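PDB 5MDN: DNA polymerase from Pyrobaculum calidifontis, which probably catalyses template-directed DNA synthesis, adding deoxyribonucleotides to a growing strand with release of diphosphate, as a family B DNA polymerase. Local coordinates for residues A[162-167]-A[221-226]. Residues are numbered along the deposited sequence; the frame is centred on the assembly and turned at random.
Sequences PLRVLA and EFDPDV
Arg164 reaches across to the end of helix 209-222 and grips the short loop that follows it, where Asp223 has positive phi. Its chain leaves CB with CG anti to the carbonyl carbon and bends at chi3 (-74°), which brings NE to Asp223 O at 2.8 Å, near the edge of the guanidinium; Phe222 O is a weaker second acceptor for NE. NH2 makes a salt bridge of 3.1 Å to Asp223 OD2, though its hydrogen bond is weak, with the two planes 44° apart. Asp223 also pairs through OD1 with Arg255 and Arg273.

The backbone of Arg164 is bonded too. Its N points almost straight (174°) at the anti side of Asp225 OD2, a carboxylate that also meets Arg30 and Arg255, while its O takes two N-H groups, from Asp225 N and from Val226 N at 3.2 Å. One step on, Leu166 N bonds to Val226 O at 3.0 Å, completing a parallel bridge between Val165 and Val226.

On the buried side Leu166, Phe222 and Pro224 pack together, with Leu166 CB 3.7 Å from Pro224 CB and Phe218 and Val219 of the helix against Leu166. The Arg164-Asp223 end is the solvent side, partly exposed in both residues; there Arg164 CB lies 3.5 Å from Phe222 CZ. Leu163, itself partly exposed, makes a thinner apolar contact, CD1 to Val226 CG2 at 3.9 Å. Cutting Arg164 back to alanine would probably leave the Asp223 carbonyl without its NE-H donor and Asp223 OD2 without its nearby guanidinium.

Strand 165-172 thus lies parallel to strand 226-229, which helix 209-222 feeds through loop 223-225, in the central sheet of the RNase H-like exonuclease domain of family B polymerases.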
loop_
_atom_site.group_PDB
_atom_site.type_symbol
_atom_site.label_atom_id
_atom_site.label_comp_id
_atom_site.label_asym_id
_atom_site.label_seq_id
_atom_site.Cartn_x
_atom_site.Cartn_y
_atom_site.Cartn_z
ATOM N N PRO A 162 -23.532 0.381 9.099
ATOM C CA PRO A 162 -22.724 -0.416 10.027
ATOM C C PRO A 162 -22.267 -1.707 9.363
ATOM O O PRO A 162 -23.059 -2.420 8.744
ATOM C CB PRO A 162 -23.681 -0.682 11.195
ATOM C CG PRO A 162 -25.046 -0.528 10.610
ATOM C CD PRO A 162 -24.914 0.553 9.580
ATOM N N LEU A 163 -20.979 -2.003 9.500
ATOM C CA LEU A 163 -20.382 -3.198 8.921
ATOM C C LEU A 163 -19.922 -4.134 10.028
ATOM O O LEU A 163 -19.423 -3.688 11.066
ATOM C CB LEU A 163 -19.199 -2.843 8.015
ATOM C CG LEU A 163 -19.498 -2.056 6.738
ATOM C CD1 LEU A 163 -18.224 -1.847 5.934
ATOM C CD2 LEU A 163 -20.550 -2.771 5.905
ATOM N N ARG A 164 -20.093 -5.433 9.801
ATOM C CA ARG A 164 -19.595 -6.452 10.716
ATOM C C ARG A 164 -18.142 -6.740 10.355
ATOM O O ARG A 164 -17.858 -7.316 9.299
ATOM C CB ARG A 164 -20.456 -7.711 10.643
ATOM C CG ARG A 164 -21.877 -7.513 11.151
ATOM C CD ARG A 164 -22.573 -8.844 11.400
ATOM N NE ARG A 164 -22.954 -9.520 10.162
ATOM C CZ ARG A 164 -24.043 -9.231 9.454
ATOM N NH1 ARG A 164 -24.869 -8.275 9.858
ATOM N NH2 ARG A 164 -24.306 -9.898 8.340
ATOM N N VAL A 165 -17.224 -6.339 11.232
ATOM C CA VAL A 165 -15.792 -6.450 10.996
ATOM C C VAL A 165 -15.241 -7.589 11.841
ATOM O O VAL A 165 -15.612 -7.746 13.012
ATOM C CB VAL A 165 -15.073 -5.125 11.315
ATOM C CG1 VAL A 165 -13.605 -5.204 10.943
ATOM C CG2 VAL A 165 -15.751 -3.967 10.594
ATOM N N LEU A 166 -14.356 -8.384 11.244
ATOM C CA LEU A 166 -13.708 -9.498 11.922
ATOM C C LEU A 166 -12.202 -9.383 11.735
ATOM O O LEU A 166 -11.711 -9.414 10.601
ATOM C CB LEU A 166 -14.207 -10.840 11.379
ATOM C CG LEU A 166 -13.536 -12.076 11.982
ATOM C CD1 LEU A 166 -14.279 -12.538 13.222
ATOM C CD2 LEU A 166 -13.424 -13.196 10.959
ATOM N N ALA A 167 -11.479 -9.247 12.842
ATOM C CA ALA A 167 -10.027 -9.335 12.850
ATOM C C ALA A 167 -9.609 -10.755 13.212
ATOM O O ALA A 167 -10.259 -11.424 14.019
ATOM C CB ALA A 167 -9.423 -8.336 13.838
ATOM N N GLU A 221 -20.754 -18.150 11.240
ATOM C CA GLU A 221 -21.666 -17.820 12.331
ATOM C C GLU A 221 -21.827 -16.308 12.454
ATOM O O GLU A 221 -22.948 -15.794 12.543
ATOM C CB GLU A 221 -21.126 -18.416 13.638
ATOM C CG GLU A 221 -22.046 -18.360 14.848
ATOM C CD GLU A 221 -23.282 -19.217 14.649
ATOM O OE1 GLU A 221 -23.178 -20.231 13.922
ATOM O OE2 GLU A 221 -24.347 -18.889 15.215
ATOM N N PHE A 222 -20.706 -15.580 12.450
ATOM C CA PHE A 222 -20.723 -14.127 12.593
ATOM C C PHE A 222 -21.145 -13.425 11.303
ATOM O O PHE A 222 -21.813 -12.385 11.354
ATOM C CB PHE A 222 -19.344 -13.643 13.043
ATOM C CG PHE A 222 -19.212 -12.149 13.127
ATOM C CD1 PHE A 222 -20.095 -11.399 13.888
ATOM C CD2 PHE A 222 -18.193 -11.495 12.455
ATOM C CE1 PHE A 222 -19.968 -10.025 13.968
ATOM C CE2 PHE A 222 -18.062 -10.123 12.532
ATOM C CZ PHE A 222 -18.949 -9.388 13.289
ATOM N N ASP A 223 -20.754 -13.970 10.143
ATOM C CA ASP A 223 -21.028 -13.397 8.827
ATOM C C ASP A 223 -20.438 -11.995 8.711
ATOM O O ASP A 223 -21.185 -11.011 8.640
ATOM C CB ASP A 223 -22.534 -13.361 8.540
ATOM C CG ASP A 223 -22.845 -13.011 7.095
ATOM O OD1 ASP A 223 -21.951 -13.180 6.240
ATOM O OD2 ASP A 223 -23.979 -12.567 6.814
ATOM N N PRO A 224 -19.114 -11.858 8.698
ATOM C CA PRO A 224 -18.516 -10.525 8.617
ATOM C C PRO A 224 -18.577 -9.953 7.211
ATOM O O PRO A 224 -18.550 -10.675 6.211
ATOM C CB PRO A 224 -17.064 -10.771 9.043
ATOM C CG PRO A 224 -16.791 -12.157 8.574
ATOM C CD PRO A 224 -18.087 -12.915 8.753
ATOM N N ASP A 225 -18.661 -8.625 7.148
ATOM C CA ASP A 225 -18.591 -7.916 5.877
ATOM C C ASP A 225 -17.155 -7.595 5.486
ATOM O O ASP A 225 -16.815 -7.613 4.297
ATOM C CB ASP A 225 -19.414 -6.627 5.948
ATOM C CG ASP A 225 -20.859 -6.880 6.333
ATOM O OD1 ASP A 225 -21.553 -7.615 5.599
ATOM O OD2 ASP A 225 -21.304 -6.339 7.370
ATOM N N VAL A 226 -16.310 -7.289 6.468
ATOM C CA VAL A 226 -14.889 -7.043 6.257
ATOM C C VAL A 226 -14.095 -8.014 7.120
ATOM O O VAL A 226 -14.423 -8.230 8.293
ATOM C CB VAL A 226 -14.509 -5.584 6.587
ATOM C CG1 VAL A 226 -13.101 -5.279 6.100
ATOM C CG2 VAL A 226 -15.514 -4.619 5.973
#